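Local coordinates for protein putative arylalkylamine N-Acetyltransferase 7 (Aedes aegypti, PDB 4FD7) that probably transfers an acetyl group from acetyl-CoA to an amine nitrogen, as a putative insect arylalkylamine N-acetyltransferase of the GNAT family, at residues Trp3-Lys8 with Val33-Glu38; Asn102-Ala107 with Arg170-Leu175; Asp111-Gln116 with Ala124-Ile129; Ala136-Arg141 with Asp145-Ala150. All blocks are in the same frame, centred on the assembly; numbering follows the deposited sequence.

Contact 1: residues Trp3-Lys8 with Val33-Glu38; sequences WTRSVK and VQDLPE
Arg-5 and Asp-35 carry this contact alone, a salt bridge between the N-terminal loop and the end of strand 28-35. Along 3-8, Trp-3 comes first and turns to other neighbours, its ring meeting that of His-146. Arg-5 follows, with CG anti to the backbone N (chi1 169°) and the chain extended to NE; this full length spans the 12.0 Å between the CA atoms of Arg-5 and Asp-35. The guanidinium arrives end-on: Arg-5 NH1 lies 2.8 Å from Asp-35 OD2, and Arg-5 NH2 lies 2.8 Å from Asp-35 OD1 in a nearly straight bond (172°). The two flat groups are not coplanar, however. Their planes stand 57° apart, and both oxygens are met from above the carboxylate plane. Ser-6, next along, accepts a bond at OG from the backbone N of Lys-8, 3.1 Å away, which makes an ST turn. Asp-35 has further partners: the backbone N of Ser-13 bonds OD2, and Trp-15 NE1 bonds OD1, while Arg-5 NH2 also donates to Arg-85 O. The buried carboxylate is therefore probably kept ionised. Such a two-nitrogen arginine-carboxylate bridge here ties the N-terminal arm to the antiparallel half of a GNAT-type sheet.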
loop_
_atom_site.group_PDB
_atom_site.type_symbol
_atom_site.label_atom_id
_atom_site.label_comp_id
_atom_site.label_asym_id
_atom_site.label_seq_id
_atom_site.Cartn_x
_atom_site.Cartn_y
_atom_site.Cartn_z
ATOM N N TRP A 3 17.930 -3.719 5.039
ATOM C CA TRP A 3 17.851 -3.891 3.596
ATOM C C TRP A 3 17.892 -2.516 2.939
ATOM O O TRP A 3 17.263 -1.557 3.406
ATOM C CB TRP A 3 16.576 -4.671 3.217
ATOM C CG TRP A 3 16.470 -5.093 1.769
ATOM C CD1 TRP A 3 16.714 -6.335 1.255
ATOM C CD2 TRP A 3 16.064 -4.282 0.671
ATOM N NE1 TRP A 3 16.499 -6.338 -0.093
ATOM C CE2 TRP A 3 16.103 -5.077 -0.487
ATOM C CE3 TRP A 3 15.677 -2.948 0.532
ATOM C CZ2 TRP A 3 15.769 -4.596 -1.749
ATOM C CZ3 TRP A 3 15.347 -2.463 -0.729
ATOM C CH2 TRP A 3 15.394 -3.284 -1.844
ATOM N N THR A 4 18.665 -2.415 1.867
ATOM C CA THR A 4 18.785 -1.167 1.120
ATOM C C THR A 4 18.698 -1.469 -0.377
ATOM O O THR A 4 19.152 -2.521 -0.833
ATOM C CB THR A 4 20.126 -0.464 1.426
ATOM O OG1 THR A 4 21.205 -1.354 1.118
ATOM C CG2 THR A 4 20.221 -0.076 2.892
ATOM N N ARG A 5 18.104 -0.557 -1.142
ATOM C CA ARG A 5 18.046 -0.698 -2.587
ATOM C C ARG A 5 19.384 -0.300 -3.186
ATOM O O ARG A 5 19.909 0.764 -2.857
ATOM C CB ARG A 5 16.958 0.212 -3.161
ATOM C CG ARG A 5 16.993 0.346 -4.694
ATOM C CD ARG A 5 15.787 1.146 -5.185
ATOM N NE ARG A 5 15.896 1.466 -6.608
ATOM C CZ ARG A 5 14.866 1.787 -7.385
ATOM N NH1 ARG A 5 15.064 2.062 -8.672
ATOM N NH2 ARG A 5 13.646 1.843 -6.873
ATOM N N SER A 6 19.939 -1.143 -4.061
ATOM C CA SER A 6 21.242 -0.841 -4.660
ATOM C C SER A 6 21.187 0.378 -5.567
ATOM O O SER A 6 20.251 0.516 -6.360
ATOM C CB SER A 6 21.743 -2.025 -5.478
ATOM O OG SER A 6 22.791 -1.594 -6.321
ATOM N N VAL A 7 22.210 1.230 -5.483
ATOM C CA VAL A 7 22.255 2.466 -6.266
ATOM C C VAL A 7 22.477 2.191 -7.750
ATOM O O VAL A 7 22.302 3.079 -8.592
ATOM C CB VAL A 7 23.330 3.450 -5.739
ATOM C CG1 VAL A 7 23.061 3.807 -4.267
ATOM C CG2 VAL A 7 24.731 2.858 -5.903
ATOM N N LYS A 8 22.826 0.950 -8.072
ATOM C CA LYS A 8 23.096 0.575 -9.458
ATOM C C LYS A 8 21.825 0.289 -10.260
ATOM O O LYS A 8 21.851 0.285 -11.493
ATOM C CB LYS A 8 24.028 -0.626 -9.511
ATOM C CG LYS A 8 25.137 -0.570 -8.482
ATOM C CD LYS A 8 26.484 -0.870 -9.124
ATOM C CE LYS A 8 27.500 -1.298 -8.087
ATOM N NZ LYS A 8 28.332 -2.433 -8.601
ATOM N N VAL A 33 3.635 3.077 -14.514
ATOM C CA VAL A 33 3.943 2.985 -13.092
ATOM C C VAL A 33 5.470 3.000 -12.963
ATOM O O VAL A 33 6.166 2.230 -13.639
ATOM C CB VAL A 33 3.409 1.692 -12.461
ATOM C CG1 VAL A 33 3.552 1.765 -10.923
ATOM C CG2 VAL A 33 1.955 1.441 -12.867
ATOM N N GLN A 34 5.987 3.886 -12.120
ATOM C CA GLN A 34 7.432 4.079 -12.026
ATOM C C GLN A 34 7.869 4.439 -10.619
ATOM O O GLN A 34 7.033 4.733 -9.762
ATOM C CB GLN A 34 7.880 5.202 -12.967
ATOM C CG GLN A 34 7.259 6.569 -12.640
ATOM C CD GLN A 34 8.009 7.723 -13.289
ATOM O OE1 GLN A 34 7.727 8.108 -14.424
ATOM N NE2 GLN A 34 8.953 8.289 -12.564
ATOM N N ASP A 35 9.183 4.416 -10.393
ATOM C CA ASP A 35 9.745 4.923 -9.138
ATOM C C ASP A 35 9.250 6.339 -8.907
ATOM O O ASP A 35 9.176 7.144 -9.845
ATOM C CB ASP A 35 11.271 4.973 -9.188
ATOM C CG ASP A 35 11.912 3.612 -9.137
ATOM O OD1 ASP A 35 11.439 2.736 -8.375
ATOM O OD2 ASP A 35 12.923 3.432 -9.861
ATOM N N LEU A 36 8.901 6.647 -7.663
ATOM C CA LEU A 36 8.452 7.986 -7.307
ATOM C C LEU A 36 9.660 8.911 -7.200
ATOM O O LEU A 36 10.517 8.699 -6.341
ATOM C CB LEU A 36 7.717 7.939 -5.959
ATOM C CG LEU A 36 7.311 9.303 -5.401
ATOM C CD1 LEU A 36 6.196 9.912 -6.246
ATOM C CD2 LEU A 36 6.874 9.193 -3.931
ATOM N N PRO A 37 9.749 9.928 -8.084
ATOM C CA PRO A 37 10.889 10.849 -8.049
ATOM C C PRO A 37 10.930 11.628 -6.746
ATOM O O PRO A 37 9.879 11.953 -6.185
ATOM C CB PRO A 37 10.616 11.800 -9.232
ATOM C CG PRO A 37 9.713 11.026 -10.151
ATOM C CD PRO A 37 8.844 10.217 -9.214
ATOM N N GLU A 38 12.127 11.925 -6.262
ATOM C CA GLU A 38 12.249 12.641 -4.994
ATOM C C GLU A 38 11.482 13.970 -4.994
ATOM O O GLU A 38 10.823 14.310 -4.014
ATOM C CB GLU A 38 13.717 12.854 -4.630
ATOM C CG GLU A 38 14.492 11.549 -4.378
ATOM C CD GLU A 38 15.030 11.455 -2.959
ATOM O OE1 GLU A 38 14.822 12.423 -2.191
ATOM O OE2 GLU A 38 15.647 10.418 -2.603
#

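Contact 2: residues Asn102-Ala107 with Arg170-Leu175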
loop_
_atom_site.group_PDB
_atom_site.type_symbol
_atom_site.label_atom_id
_atom_site.label_comp_id
_atom_site.label_asym_id
_atom_site.label_seq_id
_atom_site.Cartn_x
_atom_site.Cartn_y
_atom_site.Cartn_z
ATOM N N ASN A 102 1.613 4.320 -4.259
ATOM C CA ASN A 102 1.663 3.197 -3.327
ATOM C C ASN A 102 2.943 3.425 -2.547
ATOM O O ASN A 102 4.034 3.373 -3.115
ATOM C CB ASN A 102 1.760 1.872 -4.095
ATOM C CG ASN A 102 1.166 0.671 -3.337
ATOM O OD1 ASN A 102 1.045 -0.416 -3.903
ATOM N ND2 ASN A 102 0.817 0.854 -2.068
ATOM N N ILE A 103 2.811 3.728 -1.258
ATOM C CA ILE A 103 3.986 3.927 -0.415
ATOM C C ILE A 103 4.472 2.570 0.076
ATOM O O ILE A 103 3.740 1.850 0.751
ATOM C CB ILE A 103 3.691 4.868 0.775
ATOM C CG1 ILE A 103 3.115 6.197 0.272
ATOM C CG2 ILE A 103 4.948 5.115 1.594
ATOM C CD1 ILE A 103 4.112 7.033 -0.531
ATOM N N LEU A 104 5.706 2.217 -0.282
ATOM C CA LEU A 104 6.207 0.879 -0.038
ATOM C C LEU A 104 7.503 0.918 0.769
ATOM O O LEU A 104 8.269 1.895 0.702
ATOM C CB LEU A 104 6.493 0.155 -1.371
ATOM C CG LEU A 104 5.466 0.058 -2.508
ATOM C CD1 LEU A 104 6.049 -0.759 -3.649
ATOM C CD2 LEU A 104 4.177 -0.559 -2.063
ATOM N N ASP A 105 7.759 -0.148 1.517
ATOM C CA ASP A 105 9.110 -0.353 2.045
ATOM C C ASP A 105 9.401 -1.838 2.176
ATOM O O ASP A 105 8.583 -2.658 1.782
ATOM C CB ASP A 105 9.341 0.408 3.358
ATOM C CG ASP A 105 8.542 -0.144 4.521
ATOM O OD1 ASP A 105 7.757 -1.101 4.350
ATOM O OD2 ASP A 105 8.698 0.414 5.628
ATOM N N VAL A 106 10.554 -2.198 2.727
ATOM C CA VAL A 106 10.871 -3.615 2.865
ATOM C C VAL A 106 10.747 -4.070 4.317
ATOM O O VAL A 106 11.316 -3.453 5.217
ATOM C CB VAL A 106 12.254 -3.934 2.269
ATOM C CG1 VAL A 106 12.647 -5.408 2.500
ATOM C CG2 VAL A 106 12.253 -3.606 0.774
ATOM N N ALA A 107 9.943 -5.109 4.538
ATOM C CA ALA A 107 9.807 -5.719 5.853
ATOM C C ALA A 107 10.917 -6.759 5.984
ATOM O O ALA A 107 11.221 -7.476 5.030
ATOM C CB ALA A 107 8.451 -6.363 6.006
ATOM N N ARG A 170 0.728 -4.578 -9.965
ATOM C CA ARG A 170 1.394 -5.491 -10.873
ATOM C C ARG A 170 2.832 -5.046 -11.062
ATOM O O ARG A 170 3.735 -5.875 -11.246
ATOM C CB ARG A 170 0.660 -5.605 -12.228
ATOM C CG ARG A 170 1.068 -6.866 -12.985
ATOM C CD ARG A 170 0.592 -6.834 -14.440
ATOM N NE ARG A 170 -0.843 -6.580 -14.508
ATOM C CZ ARG A 170 -1.774 -7.523 -14.375
ATOM N NH1 ARG A 170 -1.418 -8.786 -14.167
ATOM N NH2 ARG A 170 -3.059 -7.204 -14.451
ATOM N N ALA A 171 3.052 -3.736 -10.990
ATOM C CA ALA A 171 4.420 -3.188 -11.061
ATOM C C ALA A 171 5.408 -3.687 -9.988
ATOM O O ALA A 171 6.614 -3.456 -10.100
ATOM C CB ALA A 171 4.387 -1.665 -11.071
ATOM N N ARG A 172 4.911 -4.352 -8.955
ATOM C CA ARG A 172 5.783 -4.858 -7.899
ATOM C C ARG A 172 6.651 -5.992 -8.425
ATOM O O ARG A 172 7.758 -6.252 -7.922
ATOM C CB ARG A 172 4.947 -5.335 -6.712
ATOM C CG ARG A 172 4.415 -4.191 -5.855
ATOM C CD ARG A 172 3.684 -4.740 -4.639
ATOM N NE ARG A 172 2.866 -3.706 -4.004
ATOM C CZ ARG A 172 2.215 -3.879 -2.858
ATOM N NH1 ARG A 172 2.299 -5.037 -2.205
ATOM N NH2 ARG A 172 1.493 -2.888 -2.362
ATOM N N ILE A 173 6.145 -6.655 -9.458
ATOM C CA ILE A 173 6.818 -7.814 -10.020
ATOM C C ILE A 173 8.181 -7.437 -10.625
ATOM O O ILE A 173 9.208 -7.990 -10.207
ATOM C CB ILE A 173 5.909 -8.592 -11.013
ATOM C CG1 ILE A 173 4.717 -9.207 -10.275
ATOM C CG2 ILE A 173 6.693 -9.658 -11.709
ATOM C CD1 ILE A 173 3.674 -9.802 -11.191
ATOM N N PRO A 174 8.216 -6.501 -11.599
ATOM C CA PRO A 174 9.565 -6.153 -12.069
ATOM C C PRO A 174 10.404 -5.415 -11.019
ATOM O O PRO A 174 11.618 -5.608 -10.997
ATOM C CB PRO A 174 9.305 -5.257 -13.298
ATOM C CG PRO A 174 7.902 -4.781 -13.144
ATOM C CD PRO A 174 7.159 -5.831 -12.385
ATOM N N LEU A 175 9.785 -4.607 -10.162
ATOM C CA LEU A 175 10.541 -3.901 -9.119
ATOM C C LEU A 175 11.262 -4.889 -8.201
ATOM O O LEU A 175 12.444 -4.708 -7.903
ATOM C CB LEU A 175 9.630 -2.986 -8.288
ATOM C CG LEU A 175 10.245 -2.313 -7.051
ATOM C CD1 LEU A 175 11.431 -1.402 -7.409
ATOM C CD2 LEU A 175 9.196 -1.534 -6.266
HETATM O O HOH W 1 2.669 -1.524 -5.839
HETATM O O HOH W 2 -0.874 -1.540 -0.779
#
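Arg-172, at the start of helix 172-179, reaches Asn-102 and Leu-104 on strand 98-108 in a buried helix-to-sheet contact, part polar and part apolar. The strand belongs to the antiparallel five-stranded sheet of this GNAT fold, and the helix packs against one side of it. The separation is large, 9.7 Å between the CA atoms of Leu-104 and Arg-172, and the arginine bridges it with a chain extended from CG to NE. Its guanidinium is held at several points. Arg-172 NH1 bonds the hydroxyls of Ser-184 and Thr-186, while NE and NH2 turn to the Asn-102 side. Asn-102 points its amide that way with CG anti to the backbone N (chi1 -152°), and its ND2 donates to Gly-152 O on the neighbouring strand. Apolar atoms fill in beside this: Leu-104 CD2 lies 3.6 Å from Arg-172 NH2, and Leu-104 CD1 meets Leu-175 CD2 at 4.2 Å as the two leucine side chains run alongside in opposite senses. A water accepts from Arg-172 NE at 2.9 Å and donates to Asn-102 OD1 at 2.8 Å. Asn-102 OD1 also takes the direct bond from Arg-172 NH2, 2.9 Å long and nearly straight (170°), with the donor tilted 31° from the carbonyl plane.

Contact 3: residues Asp111-Gln116 with Ala124-Ile129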
loop_
_atom_site.group_PDB
_atom_site.type_symbol
_atom_site.label_atom_id
_atom_site.label_comp_id
_atom_site.label_asym_id
_atom_site.label_seq_id
_atom_site.Cartn_x
_atom_site.Cartn_y
_atom_site.Cartn_z
ATOM N N ASP A 111 12.879 -6.936 12.115
ATOM C CA ASP A 111 12.055 -5.783 12.514
ATOM C C ASP A 111 11.184 -6.089 13.729
ATOM O O ASP A 111 10.470 -7.092 13.762
ATOM C CB ASP A 111 11.139 -5.318 11.375
ATOM C CG ASP A 111 11.895 -4.799 10.175
ATOM O OD1 ASP A 111 13.106 -4.519 10.289
ATOM O OD2 ASP A 111 11.262 -4.666 9.107
ATOM N N LYS A 112 11.220 -5.217 14.717
ATOM C CA LYS A 112 10.385 -5.391 15.866
ATOM C C LYS A 112 8.957 -4.912 15.600
ATOM O O LYS A 112 8.046 -5.371 16.218
ATOM C CB LYS A 112 10.957 -4.605 17.047
ATOM C CG LYS A 112 12.348 -4.996 17.467
ATOM C CD LYS A 112 13.388 -4.390 16.548
ATOM C CE LYS A 112 14.564 -5.291 16.374
ATOM N NZ LYS A 112 15.751 -4.828 17.131
ATOM N N ASP A 113 8.796 -3.974 14.680
ATOM C CA ASP A 113 7.503 -3.327 14.429
ATOM C C ASP A 113 6.776 -3.006 15.721
ATOM O O ASP A 113 5.678 -3.507 15.973
ATOM C CB ASP A 113 6.615 -4.188 13.546
ATOM C CG ASP A 113 7.270 -4.531 12.236
ATOM O OD1 ASP A 113 7.486 -3.611 11.407
ATOM O OD2 ASP A 113 7.542 -5.732 12.028
ATOM N N ASN A 114 7.411 -2.189 16.546
ATOM C CA ASN A 114 6.823 -1.769 17.806
ATOM C C ASN A 114 6.612 -0.264 17.780
ATOM O O ASN A 114 6.702 0.413 18.811
ATOM C CB ASN A 114 7.726 -2.168 18.972
ATOM C CG ASN A 114 9.154 -1.675 18.806
ATOM O OD1 ASN A 114 9.540 -1.173 17.748
ATOM N ND2 ASN A 114 9.947 -1.825 19.858
ATOM N N ALA A 115 6.336 0.256 16.587
ATOM C CA ALA A 115 6.215 1.693 16.410
ATOM C C ALA A 115 5.162 2.291 17.327
ATOM O O ALA A 115 4.121 1.681 17.580
ATOM C CB ALA A 115 5.914 2.036 14.966
ATOM N N GLN A 116 5.449 3.493 17.807
ATOM C CA GLN A 116 4.577 4.206 18.725
ATOM C C GLN A 116 4.130 5.529 18.140
ATOM O O GLN A 116 4.932 6.282 17.577
ATOM C CB GLN A 116 5.304 4.432 20.036
ATOM C CG GLN A 116 5.583 3.125 20.719
ATOM C CD GLN A 116 4.336 2.523 21.315
ATOM O OE1 GLN A 116 3.310 3.202 21.473
ATOM N NE2 GLN A 116 4.407 1.240 21.649
ATOM N N ALA A 124 -4.055 2.182 16.875
ATOM C CA ALA A 124 -4.951 1.055 16.659
ATOM C C ALA A 124 -4.856 0.531 15.236
ATOM O O ALA A 124 -4.825 -0.684 15.016
ATOM C CB ALA A 124 -6.386 1.439 16.988
ATOM N N ILE A 125 -4.816 1.421 14.253
ATOM C CA ILE A 125 -4.721 0.928 12.874
ATOM C C ILE A 125 -3.417 0.151 12.646
ATOM O O ILE A 125 -3.405 -0.997 12.164
ATOM C CB ILE A 125 -4.850 2.069 11.870
ATOM C CG1 ILE A 125 -6.264 2.646 11.940
ATOM C CG2 ILE A 125 -4.499 1.586 10.443
ATOM C CD1 ILE A 125 -6.429 3.976 11.234
ATOM N N TYR A 126 -2.318 0.791 13.014
ATOM C CA TYR A 126 -0.999 0.186 12.961
ATOM C C TYR A 126 -0.933 -1.183 13.648
ATOM O O TYR A 126 -0.462 -2.162 13.065
ATOM C CB TYR A 126 0.003 1.139 13.610
ATOM C CG TYR A 126 1.421 0.651 13.558
ATOM C CD1 TYR A 126 1.995 0.020 14.653
ATOM C CD2 TYR A 126 2.191 0.826 12.421
ATOM C CE1 TYR A 126 3.297 -0.435 14.617
ATOM C CE2 TYR A 126 3.508 0.360 12.370
ATOM C CZ TYR A 126 4.050 -0.267 13.478
ATOM O OH TYR A 126 5.356 -0.727 13.461
ATOM N N ASP A 127 -1.374 -1.239 14.901
ATOM C CA ASP A 127 -1.357 -2.482 15.664
ATOM C C ASP A 127 -2.299 -3.533 15.068
ATOM O O ASP A 127 -2.052 -4.726 15.186
ATOM C CB ASP A 127 -1.747 -2.224 17.119
ATOM C CG ASP A 127 -0.728 -1.388 17.853
ATOM O OD1 ASP A 127 0.384 -1.206 17.309
ATOM O OD2 ASP A 127 -1.042 -0.926 18.981
ATOM N N THR A 128 -3.384 -3.097 14.439
ATOM C CA THR A 128 -4.283 -4.053 13.780
ATOM C C THR A 128 -3.589 -4.734 12.603
ATOM O O THR A 128 -3.577 -5.972 12.484
ATOM C CB THR A 128 -5.539 -3.358 13.244
ATOM O OG1 THR A 128 -6.262 -2.800 14.342
ATOM C CG2 THR A 128 -6.428 -4.357 12.511
ATOM N N ILE A 129 -3.021 -3.914 11.723
ATOM C CA ILE A 129 -2.277 -4.454 10.590
ATOM C C ILE A 129 -1.151 -5.337 11.107
ATOM O O ILE A 129 -0.904 -6.414 10.580
ATOM C CB ILE A 129 -1.684 -3.332 9.714
ATOM C CG1 ILE A 129 -2.802 -2.548 9.028
ATOM C CG2 ILE A 129 -0.733 -3.910 8.677
ATOM C CD1 ILE A 129 -2.444 -1.089 8.787
HETATM O O HOH W 3 3.149 -1.129 18.135
#
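Tyr-126 projects from helix 120-136 against Ala-115 in the loop that leads from strand 98-108 into that helix, the two CA atoms standing 8.1 Å apart. With CG anti to the backbone N (chi1 -177°), the tyrosine ring extends toward the loop, and its phenol end does nearly all the touching. The methyl of Ala-115 comes in obliquely: Ala-115 CB lies 3.3 Å from Tyr-126 CZ and 3.2 Å from Tyr-126 OH, a close fit. The backbone N of Ala-115 also points to the hydroxyl, but the bond is weak, at 3.4 Å between Ala-115 N and Tyr-126 OH with an angle of 150°. Asp-113 lies across the phenol end, its CA 3.5 Å from Tyr-126 OH and its CB 3.7 Å from that atom; it touches through carbon rather than through a charged bond. Beside the ring a water joins the two segments, donating to Ala-115 O at 3.0 Å and to Asp-127 OD1 at 2.9 Å. Gln-123 NE2 donates to the same two oxygens from within the helix, Arg-219 forms a salt bridge with Asp-127 OD2, and the ring of Phe-117 meets that of Tyr-126. The chemistry is thus that of a surface contact: van der Waals packing at a phenol tip, one weak backbone bond and one bridging water fold the loop back on the helix it precedes, without a strong direct polar bond between the segments.

Contact 4: residues Ala136-Arg141 with Asp145-Ala150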
loop_
_atom_site.group_PDB
_atom_site.type_symbol
_atom_site.label_atom_id
_atom_site.label_comp_id
_atom_site.label_asym_id
_atom_site.label_seq_id
_atom_site.Cartn_x
_atom_site.Cartn_y
_atom_site.Cartn_z
ATOM N N ALA A 136 -0.054 -13.805 9.665
ATOM C CA ALA A 136 0.340 -14.225 8.318
ATOM C C ALA A 136 1.663 -15.010 8.290
ATOM O O ALA A 136 1.860 -15.880 7.427
ATOM C CB ALA A 136 0.407 -13.027 7.372
ATOM N N ASN A 137 2.578 -14.675 9.200
ATOM C CA ASN A 137 3.765 -15.497 9.428
ATOM C C ASN A 137 4.619 -15.655 8.154
ATOM O O ASN A 137 5.161 -16.729 7.868
ATOM C CB ASN A 137 3.308 -16.857 9.966
ATOM C CG ASN A 137 4.436 -17.699 10.525
ATOM O OD1 ASN A 137 5.512 -17.197 10.890
ATOM N ND2 ASN A 137 4.187 -19.004 10.613
ATOM N N ILE A 138 4.758 -14.556 7.415
ATOM C CA ILE A 138 5.380 -14.555 6.084
ATOM C C ILE A 138 6.817 -15.118 6.034
ATOM O O ILE A 138 7.146 -15.934 5.153
ATOM C CB ILE A 138 5.328 -13.132 5.470
ATOM C CG1 ILE A 138 3.870 -12.670 5.311
ATOM C CG2 ILE A 138 6.032 -13.100 4.128
ATOM C CD1 ILE A 138 3.065 -13.506 4.285
ATOM N N PHE A 139 7.656 -14.720 6.985
ATOM C CA PHE A 139 9.080 -15.075 6.924
ATOM C C PHE A 139 9.293 -16.562 7.076
ATOM O O PHE A 139 10.010 -17.166 6.293
ATOM C CB PHE A 139 9.895 -14.344 7.995
ATOM C CG PHE A 139 9.816 -12.852 7.891
ATOM C CD1 PHE A 139 10.499 -12.174 6.887
ATOM C CD2 PHE A 139 9.043 -12.128 8.785
ATOM C CE1 PHE A 139 10.424 -10.788 6.791
ATOM C CE2 PHE A 139 8.967 -10.738 8.690
ATOM C CZ PHE A 139 9.652 -10.078 7.684
ATOM N N ASP A 140 8.649 -17.160 8.073
ATOM C CA ASP A 140 8.777 -18.602 8.271
ATOM C C ASP A 140 8.038 -19.417 7.211
ATOM O O ASP A 140 8.511 -20.465 6.797
ATOM C CB ASP A 140 8.305 -19.003 9.665
ATOM C CG ASP A 140 9.275 -18.579 10.753
ATOM O OD1 ASP A 140 10.470 -18.393 10.453
ATOM O OD2 ASP A 140 8.842 -18.450 11.918
ATOM N N ARG A 141 6.874 -18.941 6.782
ATOM C CA ARG A 141 6.101 -19.652 5.770
ATOM C C ARG A 141 6.839 -19.746 4.444
ATOM O O ARG A 141 6.765 -20.768 3.760
ATOM C CB ARG A 141 4.743 -18.990 5.560
ATOM C CG ARG A 141 3.678 -19.549 6.487
ATOM C CD ARG A 141 2.323 -18.929 6.236
ATOM N NE ARG A 141 1.889 -19.058 4.845
ATOM C CZ ARG A 141 1.503 -18.031 4.094
ATOM N NH1 ARG A 141 1.507 -16.800 4.602
ATOM N NH2 ARG A 141 1.118 -18.223 2.833
ATOM N N ASP A 145 13.901 -13.725 4.526
ATOM C CA ASP A 145 14.232 -12.719 5.519
ATOM C C ASP A 145 13.650 -11.352 5.172
ATOM O O ASP A 145 13.605 -10.465 6.020
ATOM C CB ASP A 145 15.752 -12.620 5.673
ATOM C CG ASP A 145 16.350 -13.854 6.313
ATOM O OD1 ASP A 145 15.647 -14.518 7.114
ATOM O OD2 ASP A 145 17.529 -14.165 6.017
ATOM N N HIS A 146 13.204 -11.178 3.931
ATOM C CA HIS A 146 12.667 -9.889 3.510
ATOM C C HIS A 146 11.450 -10.038 2.608
ATOM O O HIS A 146 11.314 -11.039 1.901
ATOM C CB HIS A 146 13.727 -9.076 2.763
ATOM C CG HIS A 146 15.063 -9.050 3.434
ATOM N ND1 HIS A 146 15.317 -8.286 4.550
ATOM C CD2 HIS A 146 16.222 -9.686 3.135
ATOM C CE1 HIS A 146 16.576 -8.459 4.920
ATOM N NE2 HIS A 146 17.146 -9.299 4.078
ATOM N N TYR A 147 10.577 -9.030 2.626
ATOM C CA TYR A 147 9.528 -8.912 1.606
ATOM C C TYR A 147 9.063 -7.474 1.385
ATOM O O TYR A 147 9.109 -6.652 2.280
ATOM C CB TYR A 147 8.330 -9.814 1.901
ATOM C CG TYR A 147 7.498 -9.466 3.126
ATOM C CD1 TYR A 147 6.486 -8.504 3.071
ATOM C CD2 TYR A 147 7.690 -10.135 4.323
ATOM C CE1 TYR A 147 5.705 -8.218 4.189
ATOM C CE2 TYR A 147 6.920 -9.862 5.431
ATOM C CZ TYR A 147 5.930 -8.908 5.363
ATOM O OH TYR A 147 5.170 -8.639 6.481
ATOM N N LEU A 148 8.592 -7.184 0.180
ATOM C CA LEU A 148 8.108 -5.850 -0.148
ATOM C C LEU A 148 6.725 -5.634 0.464
ATOM O O LEU A 148 5.786 -6.337 0.128
ATOM C CB LEU A 148 8.013 -5.674 -1.665
ATOM C CG LEU A 148 7.614 -4.269 -2.116
ATOM C CD1 LEU A 148 8.636 -3.245 -1.649
ATOM C CD2 LEU A 148 7.460 -4.233 -3.636
ATOM N N ASN A 149 6.625 -4.657 1.359
ATOM C CA ASN A 149 5.394 -4.334 2.066
ATOM C C ASN A 149 4.936 -2.943 1.669
ATOM O O ASN A 149 5.649 -2.214 0.953
ATOM C CB ASN A 149 5.651 -4.384 3.566
ATOM C CG ASN A 149 4.374 -4.463 4.398
ATOM O OD1 ASN A 149 3.256 -4.542 3.880
ATOM N ND2 ASN A 149 4.547 -4.447 5.707
ATOM N N ALA A 150 3.766 -2.554 2.170
ATOM C CA ALA A 150 3.150 -1.290 1.790
ATOM C C ALA A 150 2.395 -0.663 2.948
ATOM O O ALA A 150 1.933 -1.359 3.852
ATOM C CB ALA A 150 2.204 -1.507 0.646
#
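Tyr-147 and Phe-139 are brought together by different first torsions. Tyr-147 has CG between the backbone N and the carbonyl carbon (chi1 67°), which directs its ring from strand 146-155 toward helix 138-142; Phe-139 has CG beside its backbone N (chi1 -59°), and although its CB sets off obliquely to the strand, the far end of the ring swings in. The phenylalanine side chain lies roughly perpendicular to that of the tyrosine. Phe-139 CZ comes to 3.5 Å from Tyr-147 CE2, and that tyrosine carbon sits over one face of the phenylalanine ring. With centroids 5.2 Å apart and planes at 41°, the pair is intermediate, neither a parallel stack nor a T-shape. Ile-138 adds its CG2 branch, 3.4 Å from Tyr-147 CD2, so the CD2-CE2 side of the tyrosine is met by both helix residues. Phe-139 also leans on the backbone where the strand begins: its CE1 is 3.3 Å from Asp-145 O.

Polar groups at the margins have partners beyond the pair of segments. Tyr-147 OH hydrogen-bonds Tyr-232 OH, and Arg-109 forms salt bridges with both Asp-140 and Asp-145. Within the helical segment, Arg-141 NH1 donates to Ala-136 O at 3.0 Å, closing the turn around Asn-137, which has a positive phi between helices 120-136 and 138-142. The side-chain contact is apolar: an aliphatic branch and two rings hold a short helix against the strand that follows it, while the tyrosine hydroxyl, at the far end of its ring, is left to bond to strand 229-236.

Contacts 1, 2 and 4 all reach the five-stranded antiparallel sheet. Contacts 2 and 4, with centres 13 Å apart, sit on neighbouring strands: Asp-105 O lies 2.8 Å from Asn-149 N, probably a hydrogen bond, and Arg-172 NH2 packs 3.4 Å from Ala-150 CB. Contact 1, whose centre is 10 Å from that of contact 2, touches it through Trp-3 CE3 and Val-106 CG2, 3.5 Å apart, and meets contact 4 where Trp-3 packs on His-146. Contact 3 lies on the surface, 25 Å from contact 1 between centres; it touches contact 2 where Val-106 O is 4.1 Å from Asp-111 OD2, and helix 120-136 runs on from it into helix 138-142 of contact 4.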